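Local coordinates for putative glucoamylase (Bacteroides fragilis NCTC 9343, PDB 3EU8), which is a putative glucoamylase, probably hydrolysing glucosidic bonds in starch-like or related glucans, although its function has not been established, at residues D35-N40 against L89-K94; A73-I78 against H146-E151. All blocks are in the same frame, centred on the assembly; numbering follows the deposited sequence.

Following the chain from the N terminus, residues 35-40 leave helix 18-34 as a loop, and residues 73-78 come next, on helix 64-79. Contact 1 then closes the first loop, when residues 89-94 on helix 85-101 return to 35-40. Contact 2 closes later, when 146-151, toward the C-terminal part of helix 132-149, reach back to 73-78. The segments alternate, so the two closures cross rather than nest. Their centres lie about 14 Å apart, and helix 85-101 links them: Leu89 and Met92 pack on Tyr149, and Met92 also packs on Leu75. Contact 1 ties a surface loop to this group of helices, while contact 2 lies buried between two of them.

Contact 1: D35-N40 against L89-K94; sequences DAAEPN and LRRMEK. With EDO (1,2-ethanediol), chain K; EDO (1,2-ethanediol), chain B.
Lys94 and Arg91, one turn apart on helix 85-101, reach across to the loop at Ala37 and Pro39. The family belongs to the six-hairpin clan, consistent with a helical toroid, and here a surface loop lies against one of its helices. Lys94 NZ donates a hydrogen bond to Pro39 O at 2.5 Å. That length is short, so its exact value is doubtful. NZ approaches 31° out of the carbonyl plane. CG of Lys94 is anti to the backbone N (chi1 -168°), and the extended chain carries the ammonium across to the loop. Lys94 CE also lies 3.8 Å from Asn40 O. That carbonyl takes a hydrogen bond from O1 of one ethanediol, whose C1 lies 3.7 Å from Lys94 CG. The diol probably came from the crystallisation liquor.

Arg91 works differently. Its side chain bends at chi2 and chi3, and Arg91 NH1 comes to 3.4 Å from Ala37 CB. The methyl sits obliquely to the guanidinium. A second ethanediol lies at the guanidinium edge, and Arg91 NH1 donates to O1 of this diol over 2.7 Å with a bent N-H...O angle of 139°. NH1 also bonds Phe33 O, and NH2 bonds Trp34 O, at the end of helix 18-34. A cation-pi contact with Trp34 adds to this grip. These partners restrict rotation of the guanidinium and position it beside the loop.

Behind the Lys94 bond, Glu38 holds the turn into Asn40. Its OE1 is hydrogen-bonded to Ser41 OG. Its OE2 accepts two hydrogen bonds from Asn40. Asn40 N meets Glu38 OE2 from above the carboxylate plane at 3.0 Å. Asn40 ND2 meets Glu38 OE2 nearly in line with its C-O bond, at 2.8 Å.

Contact 2: A73-I78 against H146-E151; sequences AILAGI and HQYYAE
Tyr148 and Tyr149, toward the C-terminal part of helix 132-149, project onto Leu75 and Ile78 of helix 64-79. Just before them, His146 ND1 donates to Gln147 OE1 at 2.8 Å, with the acceptor in the imidazole plane. Gln147 NE2 bonds Ser413 OG, which ties the amide to the loop after helix 406-412.

Tyr148 carries most of the contact. With CG anti to the backbone N (chi1 -164°), its ring is carried out toward helix 64-79, where Leu75 and Ile78 meet it. The Tyr148 ring and the Leu75 side chain lie alongside each other, pointing opposite ways. Leu75 CD2 meets Tyr148 CD2 at 3.4 Å, a tight and oblique approach. Farther along the ring, Ile78 CG2 lies at the edge, 3.9 Å from Tyr148 CE2. The phenol oxygen is hydrogen-bonded to Asp79 OD1, one residue beyond Ile78, which pins the ring at its polar end.

The Tyr149 side chain crosses that of Ile78 at about a right angle. Tyr149 OH comes to 4.0 Å from Ile78 CD1, so the two methyls of Ile78 touch neighbouring tyrosines.

The result is a mainly apolar interface between two helices, consistent with the helix packing of a six-hairpin alpha/alpha toroid.

Contact 1: D35-N40 against L89-K94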
# COMPACT_ATOMS: atom_id res chain seq x y z
N ASP A 35 -7.09 -2.09 17.21
CA ASP A 35 -8.12 -2.80 17.92
C ASP A 35 -8.52 -4.07 17.15
O ASP A 35 -8.89 -5.06 17.77
CB ASP A 35 -9.36 -1.91 18.13
CG ASP A 35 -9.14 -0.74 19.12
OD1 ASP A 35 -8.14 -0.67 19.88
OD2 ASP A 35 -10.05 0.12 19.15
N ALA A 36 -8.51 -4.02 15.82
CA ALA A 36 -9.00 -5.13 14.98
C ALA A 36 -7.88 -6.00 14.34
O ALA A 36 -8.12 -6.75 13.41
CB ALA A 36 -10.01 -4.58 13.91
N ALA A 37 -6.66 -5.90 14.88
CA ALA A 37 -5.56 -6.84 14.60
C ALA A 37 -5.97 -8.27 14.94
O ALA A 37 -6.64 -8.51 15.93
CB ALA A 37 -4.32 -6.47 15.42
N GLU A 38 -5.55 -9.23 14.13
CA GLU A 38 -5.78 -10.63 14.45
C GLU A 38 -5.06 -10.91 15.81
O GLU A 38 -3.89 -10.57 15.98
CB GLU A 38 -5.30 -11.50 13.29
CG GLU A 38 -5.69 -12.97 13.39
CD GLU A 38 -4.90 -13.72 14.43
OE1 GLU A 38 -3.67 -13.59 14.47
OE2 GLU A 38 -5.50 -14.40 15.24
N PRO A 39 -5.79 -11.43 16.83
CA PRO A 39 -5.20 -11.50 18.15
C PRO A 39 -3.99 -12.42 18.36
O PRO A 39 -3.20 -12.14 19.24
CB PRO A 39 -6.37 -11.92 19.05
CG PRO A 39 -7.31 -12.54 18.16
CD PRO A 39 -7.19 -11.87 16.84
N ASN A 40 -3.84 -13.50 17.60
CA ASN A 40 -2.75 -14.45 17.82
C ASN A 40 -1.42 -13.97 17.32
O ASN A 40 -0.40 -14.11 18.00
CB ASN A 40 -3.11 -15.82 17.23
CG ASN A 40 -4.31 -16.45 17.92
OD1 ASN A 40 -4.18 -17.14 18.94
ND2 ASN A 40 -5.51 -16.21 17.37
N LEU A 89 5.58 -0.45 21.55
CA LEU A 89 6.69 -1.42 21.46
C LEU A 89 6.23 -2.87 21.67
O LEU A 89 6.70 -3.79 20.96
CB LEU A 89 7.85 -1.05 22.40
CG LEU A 89 9.03 -2.02 22.53
CD1 LEU A 89 9.85 -2.06 21.26
CD2 LEU A 89 9.87 -1.66 23.77
N ARG A 90 5.31 -3.08 22.60
CA ARG A 90 4.79 -4.43 22.85
C ARG A 90 4.09 -5.00 21.64
O ARG A 90 4.20 -6.18 21.38
CB ARG A 90 3.82 -4.44 24.02
CG ARG A 90 4.49 -4.24 25.38
CD ARG A 90 3.50 -4.41 26.57
NE ARG A 90 3.04 -5.81 26.67
CZ ARG A 90 1.84 -6.27 26.29
NH1 ARG A 90 0.90 -5.46 25.80
NH2 ARG A 90 1.57 -7.57 26.42
N ARG A 91 3.38 -4.15 20.89
CA ARG A 91 2.78 -4.59 19.61
C ARG A 91 3.81 -4.96 18.55
O ARG A 91 3.68 -5.97 17.85
CB ARG A 91 1.82 -3.52 19.06
CG ARG A 91 1.26 -3.90 17.68
CD ARG A 91 0.48 -5.25 17.74
NE ARG A 91 -0.76 -5.00 18.42
CZ ARG A 91 -1.86 -4.54 17.83
NH1 ARG A 91 -1.94 -4.35 16.50
NH2 ARG A 91 -2.90 -4.29 18.58
N MSE A 92 4.82 -4.12 18.40
CA MSE A 92 5.89 -4.36 17.44
C MSE A 92 6.61 -5.66 17.74
O MSE A 92 6.90 -6.42 16.82
CB MSE A 92 6.89 -3.18 17.39
CG MSE A 92 6.32 -1.89 16.87
SE MSE A 92 5.42 -2.04 15.13
CE MSE A 92 5.28 -0.16 14.71
N GLU A 93 6.88 -5.90 19.03
CA GLU A 93 7.48 -7.16 19.52
C GLU A 93 6.63 -8.38 19.17
O GLU A 93 7.16 -9.40 18.73
CB GLU A 93 7.72 -7.12 21.06
CG GLU A 93 8.83 -6.15 21.47
CD GLU A 93 8.92 -5.88 22.97
OE1 GLU A 93 7.96 -6.15 23.72
OE2 GLU A 93 9.97 -5.38 23.40
N LYS A 94 5.32 -8.27 19.34
CA LYS A 94 4.38 -9.34 18.93
C LYS A 94 4.43 -9.64 17.46
O LYS A 94 4.47 -10.79 17.09
CB LYS A 94 2.93 -8.97 19.25
CG LYS A 94 1.94 -10.13 19.13
CD LYS A 94 0.59 -9.69 19.63
CE LYS A 94 -0.34 -10.81 19.94
NZ LYS A 94 -1.72 -10.24 20.02
C1 EDO K . 2.76 -13.55 17.97
O1 EDO K . 2.25 -14.85 17.61
C2 EDO K . 4.18 -13.60 18.57
O2 EDO K . 4.19 -14.33 19.81
C1 EDO B . -1.23 -4.75 12.82
O1 EDO B . -0.79 -5.01 14.16
C2 EDO B . 0.02 -4.70 11.95
O2 EDO B . -0.29 -4.35 10.61

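Contact 2: A73-I78 against H146-E151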
# COMPACT_ATOMS: atom_id res chain seq x y z
N ALA A 73 0.91 2.61 9.77
CA ALA A 73 -0.21 3.32 10.43
C ALA A 73 -0.01 3.33 11.92
O ALA A 73 -0.32 4.32 12.56
CB ALA A 73 -1.56 2.68 10.08
N ILE A 74 0.50 2.23 12.48
CA ILE A 74 0.73 2.14 13.94
C ILE A 74 1.86 3.08 14.38
O ILE A 74 1.74 3.73 15.41
CB ILE A 74 1.00 0.70 14.41
CG1 ILE A 74 -0.32 -0.11 14.32
CG2 ILE A 74 1.54 0.66 15.86
CD1 ILE A 74 -0.11 -1.63 14.37
N LEU A 75 2.94 3.15 13.60
CA LEU A 75 4.00 4.17 13.82
C LEU A 75 3.45 5.58 13.93
O LEU A 75 3.80 6.32 14.88
CB LEU A 75 5.02 4.20 12.68
CG LEU A 75 6.15 3.20 12.73
CD1 LEU A 75 6.99 3.25 11.45
CD2 LEU A 75 6.98 3.37 13.99
N ALA A 76 2.62 5.94 12.95
CA ALA A 76 1.91 7.24 13.00
C ALA A 76 1.19 7.45 14.34
O ALA A 76 1.25 8.53 14.91
CB ALA A 76 0.92 7.38 11.86
N GLY A 77 0.50 6.41 14.81
CA GLY A 77 -0.24 6.45 16.07
C GLY A 77 0.61 6.62 17.31
O GLY A 77 0.26 7.39 18.19
N ILE A 78 1.72 5.90 17.37
CA ILE A 78 2.71 6.05 18.46
C ILE A 78 3.21 7.51 18.46
O ILE A 78 3.26 8.17 19.52
CB ILE A 78 3.90 5.03 18.29
CG1 ILE A 78 3.37 3.58 18.34
CG2 ILE A 78 5.10 5.29 19.32
CD1 ILE A 78 4.37 2.47 18.05
N HIS A 146 12.28 0.28 11.99
CA HIS A 146 13.71 0.24 12.33
C HIS A 146 14.30 1.64 12.55
O HIS A 146 14.94 1.92 13.59
CB HIS A 146 14.50 -0.48 11.24
CG HIS A 146 15.98 -0.57 11.53
ND1 HIS A 146 16.87 0.44 11.23
CD2 HIS A 146 16.71 -1.56 12.09
CE1 HIS A 146 18.08 0.08 11.62
NE2 HIS A 146 18.01 -1.13 12.16
N GLN A 147 14.10 2.52 11.57
CA GLN A 147 14.60 3.90 11.69
C GLN A 147 13.94 4.69 12.84
O GLN A 147 14.61 5.45 13.50
CB GLN A 147 14.45 4.66 10.36
CG GLN A 147 15.34 4.07 9.22
CD GLN A 147 16.80 3.98 9.58
OE1 GLN A 147 17.32 2.92 10.04
NE2 GLN A 147 17.51 5.10 9.39
N TYR A 148 12.65 4.51 13.07
CA TYR A 148 11.96 5.17 14.22
C TYR A 148 12.60 4.78 15.58
O TYR A 148 12.71 5.60 16.51
CB TYR A 148 10.47 4.81 14.20
CG TYR A 148 9.59 5.69 15.06
CD1 TYR A 148 9.48 7.07 14.79
CD2 TYR A 148 8.87 5.17 16.12
CE1 TYR A 148 8.69 7.89 15.57
CE2 TYR A 148 8.07 5.99 16.91
CZ TYR A 148 7.99 7.34 16.62
OH TYR A 148 7.19 8.15 17.38
N TYR A 149 13.01 3.52 15.67
CA TYR A 149 13.57 2.91 16.88
C TYR A 149 15.10 2.85 16.94
O TYR A 149 15.64 2.55 17.98
CB TYR A 149 13.03 1.48 16.99
CG TYR A 149 11.61 1.32 17.51
CD1 TYR A 149 10.88 2.39 18.03
CD2 TYR A 149 11.02 0.06 17.54
CE1 TYR A 149 9.60 2.21 18.54
CE2 TYR A 149 9.74 -0.12 18.04
CZ TYR A 149 9.03 0.94 18.53
OH TYR A 149 7.78 0.72 19.04
N ALA A 150 15.80 3.17 15.86
CA ALA A 150 17.27 3.11 15.83
C ALA A 150 17.95 3.91 16.96
O ALA A 150 19.01 3.54 17.41
CB ALA A 150 17.84 3.59 14.45
N GLU A 151 17.36 5.02 17.39
CA GLU A 151 17.96 5.80 18.48
C GLU A 151 17.03 5.89 19.66
O GLU A 151 17.02 6.88 20.40
CB GLU A 151 18.35 7.18 17.96
CG GLU A 151 19.31 7.09 16.76
CD GLU A 151 19.83 8.44 16.31
OE1 GLU A 151 20.31 9.22 17.18
OE2 GLU A 151 19.78 8.73 15.10